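Local coordinates for protein MIP07328p (Drosophila melanogaster, PDB 6FKK) that probably acts as a chemorepellent axon guidance cue, semaphorin 1b, which signals between cells by binding semaphorin receptors through its extracellular part, at residues A[334-337]-A[338-342]; A[370-373]-A[374-378]. One frame throughout, in Å; residues are numbered along the deposited sequence.

Contact 1 of 2, residues A[334-337]-A[338-342]; sequences QVPK and PRPGQ
P336 and P340 approach each other across a bend of the chain at K337 and P338, which runs straight into a type II beta turn, R339 to Q342. The turn is closed by the bond from Q342 N to R339 O, 3.2 Å long. P340 suits its second position, since the ring fixes phi at -63°, and G341 suits the third, where positive phi (82°) would press a CB against the preceding carbonyl. The bend and the turn belong to the long excursion between the paired strands 298-305 and 377-380 of the sema beta-propeller, probably the extrusion known in this family.

No hydrogen bond joins 334-337 to 338-342; the side-chain contact is apolar, between the two proline rings. They meet at about a right angle, and both rest on F357 of helix 352-360; P336 also touches A354, and P340 touches I358. R339 has CG anti to its N (chi1 178°) and a chain extended through CD and NE, which takes it away from the prolines to F317 and M364. V335 also touches F317. Charged K337, by contrast, suits its exposed corner. Where the rings meet, P336 CD comes 3.5 Å from P340 CG.

Contact 2 of 2, residues A[370-373]-A[374-378]; sequences AVHG and RPLLT
H372 and L376 meet across a compact turn that leads the chain from strand 368-369 into strand 377-380 of the sema-domain propeller. A370 to G373 has the angles of a type II beta turn, closed by a backbone bond of 2.9 Å from G373 N to A370 O. H372 takes a positive phi (70°) although it has a side chain; G373, also positive, suits its place because glycine has no CB. R374 then straightens the chain, and P375 carries it on to L376.

The buried part is that of L376, whose branched end fits between the turn and the sheets: CD2 packs beside the imidazole, 3.8 Å from H372 ND1, the two side chains crossing at about a right angle. With CG beside its backbone N (chi1 -60°), the H372 ring lies over V371, whose CG1 is 3.8 Å from the ring plane, above its centre.

The solvent side is formed by exposed H372 and partly exposed G373 and R374, with G373 near an N-acetylglucosamine of a glycan attached to the protein. Here the arginine's aliphatic root does the touching, with CG 3.6 Å from H372 O, while a bend at chi3 (54°) helps to lead the charged end away from the turn.

Beyond the turn, L376 and L377 both face V301 of strand 298-305 in a classic beta bulge. The L376 carbonyl is held by T435 OG1 and N420 ND2. L433 of strand 432-442 packs on H372, R374 and L376, while F418 of strand 414-423 touches L376 and L377, so the turn joins its own sheet to the neighbouring one.

Overall arrangement
Contacts 1 and 2 are both local bends near the protein surface, following one another along the chain with helix 352-360 between them. Their centres are 32 Å apart and their nearest atoms about 19 Å, so they do not touch, and they pack on different elements. Contact 1 lies farther out, its centre about 30 Å from that of the chain, against about 17 Å for contact 2. The outer one relies on stiff prolines laid on a helix. Contact 2 instead sits where two propeller sheets meet, and combines leucine packing with hydrogen bonds from adjoining strands. Together they mark the probable extrusion and the return of the chain to the sheet.

Contact 1 of 2, residues A[334-337]-A[338-342]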
ATOM      1  N   GLN A 334      -5.287 -35.413  -3.000  1.00108.13           N
ATOM      2  CA  GLN A 334      -4.470 -35.354  -1.797  1.00 90.75           C
ATOM      3  C   GLN A 334      -4.863 -34.212  -0.864  1.00 81.39           C
ATOM      4  O   GLN A 334      -4.417 -34.195   0.288  1.00 75.65           O
ATOM      5  CB  GLN A 334      -2.989 -35.232  -2.180  1.00 96.64           C
ATOM      6  CG  GLN A 334      -2.014 -35.545  -1.053  1.00120.31           C
ATOM      7  CD  GLN A 334      -0.567 -35.318  -1.448  1.00125.51           C
ATOM      8  OE1 GLN A 334      -0.216 -35.382  -2.627  1.00132.83           O
ATOM      9  NE2 GLN A 334       0.281 -35.048  -0.461  1.00104.28           N
ATOM     10  N   VAL A 335      -5.690 -33.274  -1.316  1.00 77.58           N
ATOM     11  CA  VAL A 335      -6.119 -32.162  -0.471  1.00 76.63           C
ATOM     12  C   VAL A 335      -7.073 -32.690   0.597  1.00 86.71           C
ATOM     13  O   VAL A 335      -7.826 -33.640   0.338  1.00 89.74           O
ATOM     14  CB  VAL A 335      -6.761 -31.041  -1.306  1.00 66.25           C
ATOM     15  CG1 VAL A 335      -5.756 -30.482  -2.305  1.00 51.36           C
ATOM     16  CG2 VAL A 335      -8.001 -31.549  -2.028  1.00 88.96           C
ATOM     17  N   PRO A 336      -7.067 -32.117   1.812  1.00 80.56           N
ATOM     18  CA  PRO A 336      -7.902 -32.643   2.905  1.00 93.17           C
ATOM     19  C   PRO A 336      -9.403 -32.591   2.613  1.00105.79           C
ATOM     20  O   PRO A 336      -9.837 -32.062   1.584  1.00 82.62           O
ATOM     21  CB  PRO A 336      -7.543 -31.739   4.088  1.00 83.19           C
ATOM     22  CG  PRO A 336      -6.162 -31.234   3.767  1.00 71.80           C
ATOM     23  CD  PRO A 336      -6.140 -31.072   2.277  1.00 73.97           C
ATOM     24  N   LYS A 337     -10.205 -33.148   3.530  1.00130.64           N
ATOM     25  CA  LYS A 337     -11.624 -33.360   3.243  1.00128.10           C
ATOM     26  C   LYS A 337     -12.381 -32.041   3.132  1.00100.56           C
ATOM     27  O   LYS A 337     -13.071 -31.835   2.120  1.00101.29           O
ATOM     28  CB  LYS A 337     -12.213 -34.322   4.274  1.00136.25           C
ATOM     29  CG  LYS A 337     -11.268 -35.448   4.580  1.00134.87           C
ATOM     30  CD  LYS A 337     -11.571 -35.994   5.918  1.00145.72           C
ATOM     31  CE  LYS A 337     -13.020 -36.377   6.027  1.00149.14           C
ATOM     32  NZ  LYS A 337     -12.944 -37.686   6.707  1.00157.63           N
ATOM     33  N   PRO A 338     -12.297 -31.110   4.087  1.00 82.55           N
ATOM     34  CA  PRO A 338     -12.625 -29.723   3.755  1.00 62.22           C
ATOM     35  C   PRO A 338     -11.412 -29.060   3.126  1.00 64.09           C
ATOM     36  O   PRO A 338     -10.266 -29.419   3.406  1.00 84.04           O
ATOM     37  CB  PRO A 338     -12.967 -29.099   5.118  1.00 59.39           C
ATOM     38  CG  PRO A 338     -12.084 -29.825   6.053  1.00 88.63           C
ATOM     39  CD  PRO A 338     -11.962 -31.244   5.520  1.00 92.78           C
ATOM     40  N   ARG A 339     -11.673 -28.117   2.239  1.00 56.62           N
ATOM     41  CA  ARG A 339     -10.575 -27.476   1.528  1.00 66.32           C
ATOM     42  C   ARG A 339      -9.783 -26.588   2.481  1.00 68.00           C
ATOM     43  O   ARG A 339     -10.381 -25.833   3.255  1.00 86.93           O
ATOM     44  CB  ARG A 339     -11.099 -26.657   0.354  1.00 62.52           C
ATOM     45  CG  ARG A 339      -9.995 -25.940  -0.385  1.00 64.57           C
ATOM     46  CD  ARG A 339     -10.444 -25.438  -1.734  1.00 65.85           C
ATOM     47  NE  ARG A 339      -9.322 -24.839  -2.443  1.00 81.30           N
ATOM     48  CZ  ARG A 339      -8.418 -25.533  -3.125  1.00 83.97           C
ATOM     49  NH1 ARG A 339      -7.426 -24.901  -3.733  1.00 77.05           N
ATOM     50  NH2 ARG A 339      -8.506 -26.856  -3.200  1.00 70.53           N
ATOM     51  N   PRO A 340      -8.452 -26.657   2.467  1.00 58.38           N
ATOM     52  CA  PRO A 340      -7.665 -25.750   3.308  1.00 65.38           C
ATOM     53  C   PRO A 340      -7.887 -24.302   2.904  1.00 64.30           C
ATOM     54  O   PRO A 340      -8.113 -23.988   1.733  1.00 72.18           O
ATOM     55  CB  PRO A 340      -6.216 -26.185   3.051  1.00 66.94           C
ATOM     56  CG  PRO A 340      -6.317 -27.573   2.544  1.00 62.09           C
ATOM     57  CD  PRO A 340      -7.602 -27.640   1.773  1.00 58.22           C
ATOM     58  N   GLY A 341      -7.816 -23.414   3.893  1.00 58.03           N
ATOM     59  CA  GLY A 341      -8.093 -22.012   3.679  1.00 52.37           C
ATOM     60  C   GLY A 341      -9.558 -21.642   3.694  1.00 59.40           C
ATOM     61  O   GLY A 341      -9.877 -20.446   3.709  1.00 73.29           O
ATOM     62  N   GLN A 342     -10.458 -22.622   3.680  1.00 53.51           N
ATOM     63  CA  GLN A 342     -11.887 -22.362   3.792  1.00 67.91           C
ATOM     64  C   GLN A 342     -12.248 -22.130   5.253  1.00 78.81           C
ATOM     65  O   GLN A 342     -11.963 -22.970   6.113  1.00 88.65           O
ATOM     66  CB  GLN A 342     -12.677 -23.537   3.215  1.00 79.57           C
ATOM     67  CG  GLN A 342     -14.092 -23.678   3.741  1.00 95.39           C
ATOM     68  CD  GLN A 342     -14.789 -24.905   3.183  1.00115.47           C
ATOM     69  OE1 GLN A 342     -14.484 -25.357   2.079  1.00126.70           O
ATOM     70  NE2 GLN A 342     -15.725 -25.456   3.949  1.00114.34           N
TER

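Contact 2 of 2, residues A[370-373]-A[374-378]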
ATOM      1  N   ALA A 370      -2.269  -9.479 -13.087  1.00 43.06           N
ATOM      2  CA  ALA A 370      -2.578  -8.063 -12.990  1.00 40.69           C
ATOM      3  C   ALA A 370      -3.717  -7.700 -13.932  1.00 49.45           C
ATOM      4  O   ALA A 370      -3.958  -8.368 -14.942  1.00 47.89           O
ATOM      5  CB  ALA A 370      -1.345  -7.217 -13.312  1.00 44.24           C
ATOM      6  N   VAL A 371      -4.433  -6.630 -13.581  1.00 42.16           N
ATOM      7  CA  VAL A 371      -5.466  -6.110 -14.465  1.00 33.29           C
ATOM      8  C   VAL A 371      -4.825  -5.661 -15.769  1.00 45.79           C
ATOM      9  O   VAL A 371      -3.773  -5.009 -15.770  1.00 46.47           O
ATOM     10  CB  VAL A 371      -6.228  -4.966 -13.779  1.00 46.37           C
ATOM     11  CG1 VAL A 371      -7.091  -4.222 -14.783  1.00 43.60           C
ATOM     12  CG2 VAL A 371      -7.083  -5.515 -12.650  1.00 55.22           C
ATOM     13  N   HIS A 372      -5.450  -6.035 -16.887  1.00 44.30           N
ATOM     14  CA  HIS A 372      -4.977  -5.827 -18.253  1.00 39.99           C
ATOM     15  C   HIS A 372      -3.767  -6.688 -18.594  1.00 38.48           C
ATOM     16  O   HIS A 372      -3.281  -6.619 -19.730  1.00 55.30           O
ATOM     17  CB  HIS A 372      -4.640  -4.358 -18.550  1.00 46.95           C
ATOM     18  CG  HIS A 372      -5.800  -3.428 -18.392  1.00 69.40           C
ATOM     19  ND1 HIS A 372      -5.650  -2.103 -18.043  1.00 70.41           N
ATOM     20  CD2 HIS A 372      -7.132  -3.629 -18.541  1.00 75.37           C
ATOM     21  CE1 HIS A 372      -6.838  -1.529 -17.979  1.00 68.46           C
ATOM     22  NE2 HIS A 372      -7.754  -2.434 -18.278  1.00 75.78           N
ATOM     23  N   GLY A 373      -3.261  -7.491 -17.658  1.00 49.73           N
ATOM     24  CA  GLY A 373      -2.154  -8.383 -17.945  1.00 43.85           C
ATOM     25  C   GLY A 373      -0.820  -7.710 -18.165  1.00 37.51           C
ATOM     26  O   GLY A 373       0.102  -8.341 -18.687  1.00 42.47           O
ATOM     27  N   ARG A 374      -0.687  -6.445 -17.779  1.00 44.18           N
ATOM     28  CA  ARG A 374       0.551  -5.702 -17.957  1.00 46.82           C
ATOM     29  C   ARG A 374       0.545  -4.530 -16.987  1.00 44.86           C
ATOM     30  O   ARG A 374      -0.513  -4.160 -16.465  1.00 49.34           O
ATOM     31  CB  ARG A 374       0.704  -5.211 -19.406  1.00 55.44           C
ATOM     32  CG  ARG A 374      -0.447  -4.360 -19.912  1.00 46.71           C
ATOM     33  CD  ARG A 374      -0.084  -3.644 -21.209  1.00 41.14           C
ATOM     34  NE  ARG A 374       0.405  -4.554 -22.243  1.00 58.25           N
ATOM     35  CZ  ARG A 374       1.688  -4.709 -22.557  1.00 74.93           C
ATOM     36  NH1 ARG A 374       2.619  -4.016 -21.916  1.00 74.37           N
ATOM     37  NH2 ARG A 374       2.042  -5.559 -23.512  1.00 79.80           N
ATOM     38  N   PRO A 375       1.706  -3.941 -16.709  1.00 44.40           N
ATOM     39  CA  PRO A 375       1.740  -2.782 -15.813  1.00 45.26           C
ATOM     40  C   PRO A 375       0.999  -1.593 -16.403  1.00 49.19           C
ATOM     41  O   PRO A 375       0.993  -1.367 -17.616  1.00 57.49           O
ATOM     42  CB  PRO A 375       3.238  -2.484 -15.671  1.00 34.64           C
ATOM     43  CG  PRO A 375       3.917  -3.758 -16.020  1.00 35.44           C
ATOM     44  CD  PRO A 375       3.062  -4.394 -17.068  1.00 38.77           C
ATOM     45  N   LEU A 376       0.360  -0.828 -15.516  1.00 50.24           N
ATOM     46  CA  LEU A 376      -0.289   0.408 -15.929  1.00 40.20           C
ATOM     47  C   LEU A 376       0.718   1.514 -16.215  1.00 42.00           C
ATOM     48  O   LEU A 376       0.389   2.471 -16.924  1.00 49.75           O
ATOM     49  CB  LEU A 376      -1.273   0.861 -14.852  1.00 42.62           C
ATOM     50  CG  LEU A 376      -2.350  -0.157 -14.478  1.00 42.69           C
ATOM     51  CD1 LEU A 376      -3.239   0.393 -13.377  1.00 32.12           C
ATOM     52  CD2 LEU A 376      -3.171  -0.523 -15.700  1.00 33.69           C
ATOM     53  N   LEU A 377       1.931   1.399 -15.680  1.00 39.45           N
ATOM     54  CA  LEU A 377       2.996   2.363 -15.923  1.00 41.82           C
ATOM     55  C   LEU A 377       4.321   1.672 -15.645  1.00 46.60           C
ATOM     56  O   LEU A 377       4.453   0.986 -14.630  1.00 52.89           O
ATOM     57  CB  LEU A 377       2.845   3.601 -15.031  1.00 52.57           C
ATOM     58  CG  LEU A 377       3.967   4.641 -15.091  1.00 39.15           C
ATOM     59  CD1 LEU A 377       3.925   5.400 -16.399  1.00 54.19           C
ATOM     60  CD2 LEU A 377       3.875   5.602 -13.922  1.00 43.17           C
ATOM     61  N   THR A 378       5.288   1.843 -16.542  1.00 41.28           N
ATOM     62  CA  THR A 378       6.631   1.320 -16.341  1.00 37.51           C
ATOM     63  C   THR A 378       7.637   2.461 -16.371  1.00 56.79           C
ATOM     64  O   THR A 378       7.471   3.436 -17.111  1.00 77.86           O
ATOM     65  CB  THR A 378       7.003   0.275 -17.404  1.00 38.70           C
ATOM     66  OG1 THR A 378       7.043   0.892 -18.696  1.00 66.58           O
ATOM     67  CG2 THR A 378       5.990  -0.855 -17.421  1.00 48.29           C
TER